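Local coordinates for protein D-glyceraldehyde dehydrogenase (NADP(+)) (Thermoplasma acidophilum, PDB 5IZD) that oxidises D-glyceraldehyde to glycerate with NADP+ as electron acceptor, a step of the non-phosphorylated Entner-Doudoroff pathway, at residues 212-217 with 234-239; 219-224 with 240-245. All blocks are in the same frame, centred on the assembly; numbering follows the deposited sequence.

Overall arrangement
Both contacts belong to the NADP-binding, Rossmann-like part of the aldehyde dehydrogenase fold, and their centres lie about 8 Å apart. Contact 2 is core: it pairs strands 220-224 and 243-247 in parallel through four backbone hydrogen bonds. Contact 1 is only partly buried. It brings together the C-terminal ends of helices 205-214 and 227-236 on one face of that sheet, without a direct hydrogen bond, through apolar touches and one water. The segments alternate along the chain. Asn240 of contact 2 ties the two together, since its ND2 probably donates to Val213 O and His215 O of contact 1. Both contacts touch the second subunit and the bound NADP.

Contact 1 (212-217 with 234-239); sequences IVEHKK and MQKASA
Val213 and Glu214 meet Lys236, Ala237 and Ala239 in a small helix-end to helix-end contact. It lies in the Rossmann-like cofactor domain of the aldehyde dehydrogenase fold, where helices 205-214 and 227-236 pack over the same face of the sheet. The backbones come nearest at Glu214 and Ala237, whose CA atoms are 5.1 Å apart. Only 205 Å² is buried between the segments.

The inner part is apolar. Val213 CG2 presses on Lys236 CB at 3.5 Å, and the two side chains are set at a slant to each other. The chi1 of Val213, -54°, puts CG2 between the backbone N and the carbonyl carbon. Val213 also touches the bound NADP and Ile221 of the sheet below. Ala237 packs on Ile221 and Leu244 too.

The outer part is more polar. Glu214 runs beside Lys236, pointing the same way. Its chain is extended beyond CG, which carries the carboxylate along the lysine. Glu214 OE2 lies 3.7 Å from Lys236 CD, a contact with the aliphatic part of the chain. Glu214 OE2 is 4.7 Å from Lys236 NZ, so the opposite charges probably attract but do not form a salt bridge. Further along, Ala239 CB lies 4.1 Å from Glu214 O.

Segment 234-239 also meets the second subunit: Ser238 OG bonds to Gln235 NE2 of that subunit, and Gln235 NE2 to its Ser238 OG. Between Glu214 and Lys236 one water spans the gap. It donates to Glu214 OE2 at 3.0 Å and to Lys236 O at 2.7 Å.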
loop_
_atom_site.group_PDB
_atom_site.type_symbol
_atom_site.label_atom_id
_atom_site.label_comp_id
_atom_site.label_asym_id
_atom_site.label_seq_id
_atom_site.Cartn_x
_atom_site.Cartn_y
_atom_site.Cartn_z
ATOM N N ILE A 212 -32.352 -16.096 -2.254
ATOM C CA ILE A 212 -31.410 -15.357 -1.401
ATOM C C ILE A 212 -30.481 -14.498 -2.267
ATOM O O ILE A 212 -30.271 -13.315 -2.004
ATOM C CB ILE A 212 -30.518 -16.275 -0.516
ATOM C CG1 ILE A 212 -31.315 -17.205 0.392
ATOM C CG2 ILE A 212 -29.714 -15.457 0.477
ATOM C CD1 ILE A 212 -30.511 -18.398 0.923
ATOM N N VAL A 213 -29.927 -15.097 -3.309
ATOM C CA VAL A 213 -28.918 -14.390 -4.090
ATOM C C VAL A 213 -29.470 -13.237 -4.913
ATOM O O VAL A 213 -28.798 -12.234 -5.028
ATOM C CB VAL A 213 -28.056 -15.289 -4.975
ATOM C CG1 VAL A 213 -27.411 -16.410 -4.151
ATOM C CG2 VAL A 213 -28.833 -15.865 -6.118
ATOM N N GLU A 214 -30.653 -13.368 -5.501
ATOM C CA GLU A 214 -31.188 -12.244 -6.308
ATOM C C GLU A 214 -31.948 -11.102 -5.562
ATOM O O GLU A 214 -32.352 -10.148 -6.187
ATOM C CB GLU A 214 -32.015 -12.789 -7.445
ATOM C CG GLU A 214 -33.280 -13.457 -7.003
ATOM C CD GLU A 214 -33.950 -14.240 -8.117
ATOM O OE1 GLU A 214 -35.108 -14.655 -7.872
ATOM O OE2 GLU A 214 -33.382 -14.401 -9.232
ATOM N N HIS A 215 -32.097 -11.207 -4.243
ATOM C CA HIS A 215 -32.884 -10.304 -3.400
ATOM C C HIS A 215 -32.407 -8.838 -3.531
ATOM O O HIS A 215 -31.213 -8.590 -3.445
ATOM C CB HIS A 215 -32.744 -10.768 -1.936
ATOM C CG HIS A 215 -33.774 -10.214 -1.010
ATOM N ND1 HIS A 215 -33.713 -8.930 -0.530
ATOM C CD2 HIS A 215 -34.858 -10.777 -0.426
ATOM C CE1 HIS A 215 -34.733 -8.705 0.278
ATOM N NE2 HIS A 215 -35.434 -9.816 0.374
ATOM N N LYS A 216 -33.341 -7.902 -3.684
ATOM C CA LYS A 216 -33.043 -6.489 -3.992
ATOM C C LYS A 216 -32.079 -5.827 -2.991
ATOM O O LYS A 216 -31.338 -4.891 -3.363
ATOM C CB LYS A 216 -34.344 -5.637 -4.127
ATOM C CG LYS A 216 -35.321 -6.047 -5.250
ATOM N N LYS A 217 -32.083 -6.301 -1.744
ATOM C CA LYS A 217 -31.284 -5.722 -0.644
ATOM C C LYS A 217 -29.879 -6.330 -0.396
ATOM O O LYS A 217 -29.149 -5.857 0.463
ATOM C CB LYS A 217 -32.091 -5.806 0.674
ATOM C CG LYS A 217 -33.493 -5.170 0.607
ATOM C CD LYS A 217 -34.213 -5.282 1.937
ATOM C CE LYS A 217 -35.479 -4.437 1.948
ATOM N NZ LYS A 217 -35.870 -4.344 3.373
ATOM N N MET A 234 -23.817 -16.121 -10.309
ATOM C CA MET A 234 -23.454 -14.999 -11.123
ATOM C C MET A 234 -24.585 -14.566 -12.032
ATOM O O MET A 234 -24.819 -13.365 -12.189
ATOM C CB MET A 234 -22.169 -15.315 -11.938
ATOM C CG MET A 234 -21.523 -14.136 -12.585
ATOM S SD MET A 234 -19.865 -14.567 -13.208
ATOM C CE MET A 234 -19.605 -13.163 -14.273
ATOM N N GLN A 235 -25.274 -15.508 -12.658
ATOM C CA GLN A 235 -26.437 -15.152 -13.495
ATOM C C GLN A 235 -27.559 -14.456 -12.693
ATOM O O GLN A 235 -28.071 -13.422 -13.126
ATOM C CB GLN A 235 -27.016 -16.386 -14.158
ATOM C CG GLN A 235 -26.124 -16.992 -15.231
ATOM C CD GLN A 235 -26.483 -18.455 -15.448
ATOM O OE1 GLN A 235 -27.476 -18.927 -14.923
ATOM N NE2 GLN A 235 -25.647 -19.181 -16.194
ATOM N N LYS A 236 -27.917 -15.028 -11.525
ATOM C CA LYS A 236 -28.970 -14.467 -10.670
ATOM C C LYS A 236 -28.616 -13.111 -10.070
ATOM O O LYS A 236 -29.481 -12.226 -10.024
ATOM C CB LYS A 236 -29.378 -15.423 -9.549
ATOM C CG LYS A 236 -29.914 -16.749 -10.007
ATOM C CD LYS A 236 -31.029 -16.591 -11.013
ATOM C CE LYS A 236 -31.728 -17.922 -11.222
ATOM N NZ LYS A 236 -32.618 -17.794 -12.407
ATOM N N ALA A 237 -27.376 -12.946 -9.613
ATOM C CA ALA A 237 -26.916 -11.682 -9.067
ATOM C C ALA A 237 -26.793 -10.558 -10.106
ATOM O O ALA A 237 -26.463 -9.406 -9.742
ATOM C CB ALA A 237 -25.583 -11.845 -8.362
ATOM N N SER A 238 -27.016 -10.862 -11.381
ATOM C CA SER A 238 -27.194 -9.799 -12.363
ATOM C C SER A 238 -28.375 -8.889 -11.967
ATOM O O SER A 238 -28.362 -7.728 -12.279
ATOM C CB SER A 238 -27.312 -10.361 -13.779
ATOM O OG SER A 238 -28.610 -10.844 -14.088
ATOM N N ALA A 239 -29.370 -9.414 -11.234
ATOM C CA ALA A 239 -30.493 -8.598 -10.748
ATOM C C ALA A 239 -30.139 -7.468 -9.768
ATOM O O ALA A 239 -30.823 -6.499 -9.716
ATOM C CB ALA A 239 -31.555 -9.472 -10.129
HETATM O O HOH W 1 -31.844 -12.784 -11.265
#

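Contact 2 (219-224 with 240-245); sequences NLITMT and NMAKLI
Leu220 and Lys243 sit side by side as the first bridged pair of two parallel strands, 220-224 and 243-245. Ile221 with Leu244 and Thr222 with Ile245 continue the register. The strand axes approach to 4.8 Å, at 10° to each other.

Four hydrogen bonds join the backbones. Lys243 N donates to Asn219 O, and Ile221 N to Lys243 O. Ile245 N then donates to Ile221 O at 2.7 Å, and Met223 N to Ile245 O. The bond at Asn219 is less regular: Lys243 N is tilted 30° from the carbonyl plane of Asn219.

Leu220 can be followed outward. Leu220 CB lies 3.9 Å from Lys243 O. A chi1 of -176° sets CG anti to the backbone N, and Leu220 CG is 3.6 Å from Lys243 O. Leu220 CD1 reaches Lys243 CG at 3.7 Å, and the two side chains run side by side. The other branch, Leu220 CD2, slants across to Ile245 CD1 at 4.2 Å. Beyond this pair, Lys243 NZ forms a salt bridge with Glu466.

Thr222 shares this face, with Thr222 OG1 3.9 Å from Ile245 CB. That hydroxyl also hydrogen-bonds to Tyr467 OH and Lys158 NZ. On the other face Ile221 CB meets Leu244 CD2 at 3.8 Å, while helix 227-236 packs over the pair through Ile233 and Met234. Before the second strand, Asn240 OD1 accepts from Ala242 N in an Asx turn.

Strand 220-224, helix 227-236 and strand 243-247 thus form a beta-alpha-beta crossover of the Rossmann-like domain, with Met223 and Thr224 touching the bound NADP.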
loop_
_atom_site.group_PDB
_atom_site.type_symbol
_atom_site.label_atom_id
_atom_site.label_comp_id
_atom_site.label_asym_id
_atom_site.label_seq_id
_atom_site.Cartn_x
_atom_site.Cartn_y
_atom_site.Cartn_z
ATOM N N ASN A 219 -26.048 -6.983 -0.957
ATOM C CA ASN A 219 -24.994 -6.164 -1.583
ATOM C C ASN A 219 -23.744 -6.930 -2.029
ATOM O O ASN A 219 -22.990 -6.464 -2.928
ATOM C CB ASN A 219 -24.593 -5.056 -0.612
ATOM C CG ASN A 219 -25.766 -4.154 -0.222
ATOM O OD1 ASN A 219 -26.107 -4.042 0.960
ATOM N ND2 ASN A 219 -26.400 -3.528 -1.209
ATOM N N LEU A 220 -23.509 -8.081 -1.383
ATOM C CA LEU A 220 -22.301 -8.871 -1.607
ATOM C C LEU A 220 -22.627 -10.358 -1.312
ATOM O O LEU A 220 -23.414 -10.693 -0.388
ATOM C CB LEU A 220 -21.141 -8.355 -0.760
ATOM C CG LEU A 220 -19.751 -9.005 -0.928
ATOM C CD1 LEU A 220 -18.676 -8.070 -0.442
ATOM C CD2 LEU A 220 -19.701 -10.301 -0.065
ATOM N N ILE A 221 -22.145 -11.209 -2.198
ATOM C CA ILE A 221 -22.240 -12.664 -2.073
ATOM C C ILE A 221 -20.831 -13.243 -2.023
ATOM O O ILE A 221 -20.005 -13.039 -2.950
ATOM C CB ILE A 221 -23.064 -13.283 -3.211
ATOM C CG1 ILE A 221 -24.522 -12.790 -3.102
ATOM C CG2 ILE A 221 -23.142 -14.812 -3.065
ATOM C CD1 ILE A 221 -25.295 -12.829 -4.386
ATOM N N THR A 222 -20.555 -13.938 -0.930
ATOM C CA THR A 222 -19.342 -14.678 -0.733
ATOM C C THR A 222 -19.668 -16.181 -0.683
ATOM O O THR A 222 -20.501 -16.609 0.131
ATOM C CB THR A 222 -18.541 -14.184 0.487
ATOM O OG1 THR A 222 -17.304 -14.902 0.542
ATOM C CG2 THR A 222 -19.259 -14.323 1.816
ATOM N N MET A 223 -19.083 -16.961 -1.589
ATOM C CA MET A 223 -19.538 -18.351 -1.830
ATOM C C MET A 223 -18.373 -19.226 -2.209
ATOM O O MET A 223 -17.444 -18.774 -2.914
ATOM C CB MET A 223 -20.609 -18.422 -2.930
ATOM C CG MET A 223 -20.971 -19.812 -3.393
ATOM S SD MET A 223 -19.993 -20.450 -4.763
ATOM C CE MET A 223 -20.841 -21.963 -5.237
ATOM N N THR A 224 -18.430 -20.476 -1.765
ATOM C CA THR A 224 -17.456 -21.464 -2.178
ATOM C C THR A 224 -18.242 -22.735 -2.482
ATOM O O THR A 224 -19.183 -23.023 -1.771
ATOM C CB THR A 224 -16.367 -21.654 -1.107
ATOM O OG1 THR A 224 -15.614 -20.445 -0.947
ATOM C CG2 THR A 224 -15.408 -22.800 -1.441
ATOM N N ASN A 240 -29.126 -7.621 -8.942
ATOM C CA ASN A 240 -28.813 -6.614 -7.936
ATOM C C ASN A 240 -27.393 -6.087 -8.063
ATOM O O ASN A 240 -26.998 -5.265 -7.269
ATOM C CB ASN A 240 -29.052 -7.184 -6.518
ATOM C CG ASN A 240 -28.339 -8.522 -6.288
ATOM O OD1 ASN A 240 -27.379 -8.852 -6.989
ATOM N ND2 ASN A 240 -28.829 -9.312 -5.308
ATOM N N MET A 241 -26.634 -6.581 -9.031
ATOM C CA MET A 241 -25.225 -6.241 -9.175
ATOM C C MET A 241 -24.426 -6.452 -7.897
ATOM O O MET A 241 -23.462 -5.734 -7.642
ATOM C CB MET A 241 -25.052 -4.788 -9.706
ATOM C CG MET A 241 -25.374 -4.683 -11.169
ATOM S SD MET A 241 -24.010 -5.345 -12.155
ATOM C CE MET A 241 -24.971 -5.877 -13.565
ATOM N N ALA A 242 -24.775 -7.480 -7.130
ATOM C CA ALA A 242 -23.986 -7.785 -5.963
ATOM C C ALA A 242 -22.511 -7.990 -6.350
ATOM O O ALA A 242 -22.211 -8.495 -7.433
ATOM C CB ALA A 242 -24.535 -8.990 -5.210
ATOM N N LYS A 243 -21.612 -7.520 -5.489
ATOM C CA LYS A 243 -20.241 -7.888 -5.506
ATOM C C LYS A 243 -20.126 -9.390 -5.223
ATOM O O LYS A 243 -20.762 -9.929 -4.264
ATOM C CB LYS A 243 -19.489 -7.042 -4.471
ATOM C CG LYS A 243 -18.094 -7.497 -4.026
ATOM C CD LYS A 243 -17.158 -7.653 -5.140
ATOM C CE LYS A 243 -15.809 -8.149 -4.626
ATOM N NZ LYS A 243 -15.070 -7.121 -3.886
ATOM N N LEU A 244 -19.376 -10.080 -6.089
ATOM C CA LEU A 244 -19.200 -11.539 -5.988
ATOM C C LEU A 244 -17.799 -11.933 -5.515
ATOM O O LEU A 244 -16.749 -11.398 -6.019
ATOM C CB LEU A 244 -19.502 -12.167 -7.329
ATOM C CG LEU A 244 -20.960 -11.989 -7.795
ATOM C CD1 LEU A 244 -21.240 -12.852 -9.016
ATOM C CD2 LEU A 244 -22.012 -12.295 -6.749
ATOM N N ILE A 245 -17.757 -12.812 -4.506
ATOM C CA ILE A 245 -16.523 -13.489 -4.101
ATOM C C ILE A 245 -16.875 -14.957 -4.195
ATOM O O ILE A 245 -17.730 -15.430 -3.389
ATOM C CB ILE A 245 -16.076 -13.164 -2.676
ATOM C CG1 ILE A 245 -15.870 -11.648 -2.433
ATOM C CG2 ILE A 245 -14.807 -13.968 -2.339
ATOM C CD1 ILE A 245 -15.746 -11.267 -0.948
#